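Local coordinates for protein endolysin (PDB 5A6S) that forms a truncated cell wall binding domain of a clostridial phage endolysin, probably helping the lytic enzyme recognise its host's cell wall, at residues B[17-22]-B[73-78]. The protein carries 1 engineered substitution. Sequence-based numbering, arbitrary orientation.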
# COMPACT_ATOMS: atom_id res chain seq x y z
N GLU B 17 1.25 3.75 -5.19
CA GLU B 17 2.66 3.63 -4.83
C GLU B 17 3.45 2.62 -5.68
O GLU B 17 4.58 2.92 -5.99
CB GLU B 17 2.88 3.39 -3.29
CG GLU B 17 2.35 4.41 -2.29
CD GLU B 17 2.95 5.84 -2.34
OE1 GLU B 17 4.00 5.99 -3.02
OE2 GLU B 17 2.36 6.84 -1.77
N TYR B 18 2.91 1.45 -6.06
CA TYR B 18 3.55 0.58 -7.01
C TYR B 18 3.73 1.26 -8.37
O TYR B 18 4.79 1.15 -8.97
CB TYR B 18 2.72 -0.70 -7.23
CG TYR B 18 2.80 -1.72 -6.08
CD1 TYR B 18 3.97 -2.41 -5.82
CD2 TYR B 18 1.69 -2.06 -5.36
CE1 TYR B 18 4.08 -3.31 -4.75
CE2 TYR B 18 1.76 -2.99 -4.33
CZ TYR B 18 2.96 -3.61 -4.02
OH TYR B 18 2.98 -4.53 -3.05
N LEU B 19 2.69 1.95 -8.85
CA LEU B 19 2.87 2.67 -10.12
C LEU B 19 3.99 3.75 -10.04
O LEU B 19 4.82 3.89 -10.95
CB LEU B 19 1.53 3.27 -10.55
CG LEU B 19 1.52 3.97 -11.91
CD1 LEU B 19 1.90 3.00 -13.01
CD2 LEU B 19 0.15 4.63 -12.20
N ALA B 20 4.00 4.51 -8.96
CA ALA B 20 5.03 5.55 -8.75
C ALA B 20 6.46 4.94 -8.61
O ALA B 20 7.49 5.53 -9.01
CB ALA B 20 4.67 6.33 -7.55
N ASP B 21 6.53 3.74 -8.05
CA ASP B 21 7.83 3.10 -8.01
C ASP B 21 8.28 2.81 -9.45
O ASP B 21 9.47 2.95 -9.79
CB ASP B 21 7.75 1.79 -7.24
CG ASP B 21 7.65 1.98 -5.76
OD1 ASP B 21 7.95 3.06 -5.20
OD2 ASP B 21 7.40 0.95 -5.06
N ARG B 22 7.39 2.29 -10.26
CA ARG B 22 7.79 1.91 -11.59
C ARG B 22 8.09 3.15 -12.45
O ARG B 22 9.11 3.15 -13.16
CB ARG B 22 6.79 1.05 -12.27
CG ARG B 22 7.15 0.86 -13.72
CD ARG B 22 8.35 -0.05 -13.89
NE ARG B 22 8.54 -0.30 -15.33
CZ ARG B 22 9.05 0.59 -16.20
NH1 ARG B 22 9.41 1.83 -15.81
NH2 ARG B 22 9.20 0.24 -17.47
N LEU B 73 -0.74 -3.44 -12.05
CA LEU B 73 0.36 -4.32 -12.39
C LEU B 73 0.42 -4.64 -13.87
O LEU B 73 1.51 -4.75 -14.43
CB LEU B 73 0.24 -5.64 -11.62
CG LEU B 73 0.28 -5.57 -10.12
CD1 LEU B 73 -0.02 -6.93 -9.50
CD2 LEU B 73 1.67 -5.07 -9.69
N ASP B 74 -0.72 -4.77 -14.53
CA ASP B 74 -0.73 -5.01 -15.98
C ASP B 74 -0.15 -3.79 -16.75
O ASP B 74 0.55 -3.96 -17.76
CB ASP B 74 -2.17 -5.25 -16.46
CG ASP B 74 -2.73 -6.58 -16.05
OD1 ASP B 74 -2.01 -7.46 -15.52
OD2 ASP B 74 -3.96 -6.79 -16.23
N TYR B 75 -0.45 -2.58 -16.28
CA TYR B 75 0.08 -1.36 -16.93
C TYR B 75 1.62 -1.39 -16.80
O TYR B 75 2.34 -1.17 -17.76
CB TYR B 75 -0.46 -0.12 -16.27
CG TYR B 75 -0.08 1.15 -16.98
CD1 TYR B 75 1.08 1.83 -16.67
CD2 TYR B 75 -0.90 1.68 -17.98
CE1 TYR B 75 1.47 2.98 -17.36
CE2 TYR B 75 -0.55 2.85 -18.64
CZ TYR B 75 0.64 3.46 -18.36
OH TYR B 75 0.98 4.62 -19.01
N ILE B 76 2.09 -1.67 -15.58
CA ILE B 76 3.51 -1.79 -15.28
C ILE B 76 4.14 -2.85 -16.22
O ILE B 76 5.12 -2.56 -16.92
CB ILE B 76 3.71 -2.09 -13.78
CG1 ILE B 76 3.34 -0.85 -12.93
CG2 ILE B 76 5.13 -2.50 -13.46
CD1 ILE B 76 3.32 -1.09 -11.44
N LYS B 77 3.59 -4.06 -16.28
CA LYS B 77 4.12 -5.11 -17.16
C LYS B 77 4.27 -4.63 -18.62
O LYS B 77 5.28 -4.87 -19.23
CB LYS B 77 3.21 -6.36 -17.19
CG LYS B 77 3.22 -7.34 -16.00
CD LYS B 77 1.81 -8.04 -15.81
CE LYS B 77 1.70 -9.19 -14.79
NZ LYS B 77 1.93 -8.88 -13.32
N ASN B 78 3.26 -3.99 -19.19
CA ASN B 78 3.25 -3.63 -20.60
C ASN B 78 4.04 -2.38 -20.88
O ASN B 78 4.05 -1.92 -21.99
CB ASN B 78 1.82 -3.45 -21.15
CG ASN B 78 0.99 -4.72 -21.05
OD1 ASN B 78 -0.20 -4.68 -20.67
ND2 ASN B 78 1.60 -5.85 -21.37
O HOH W 1 7.90 -2.64 -16.35
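Ile76 of one helix packs against Tyr18, Leu19 and Arg22 of the other. Its CD1 touches the backbone of Tyr18, lying 3.6 Å from Tyr18 O, and also meets CB at the root of that tyrosine. An extended side chain puts it there: CG1 is anti to the carbonyl carbon, and chi2 of 173° lays CD1 back along the helix, towards the N-terminal end of helix 65-77. The other branch of Ile76 serves Arg22. CG2 lies 3.9 Å from Arg22 CG, with Arg22 CD close behind, and the two side chains run past each other in opposite directions. A bend at chi2 (72°) turns the arginine chain along this methyl group. Beyond it, one water joins the helices: Arg22 NE donates to water 1 over 2.6 Å, in the plane of the guanidinium, and the water in turn donates to Ile76 O at 2.8 Å. No direct hydrogen bond crosses between the segments.

Both helices belong to a small alpha/beta domain with a four-stranded parallel sheet, and here they run nearly side by side in the same direction, 11° apart with axes 10.0 Å from each other. At that spacing the backbones do not meet directly, and side chains and the one water fill the gap. On the sheet side, Leu19 CD1 meets Ile76 CG1 at 4.1 Å and Tyr75 CD1 at 3.9 Å, approaching the ring at a slant. Leu19 also packs on Tyr43 and Val45 of strand 41-45 and on Ile60 of strand 58-60. Tyr75 likewise touches Ile60, and its hydroxyl is hydrogen-bonded to that of Tyr43. Tyr18 also makes a cation-pi interaction with Arg14 of the second subunit.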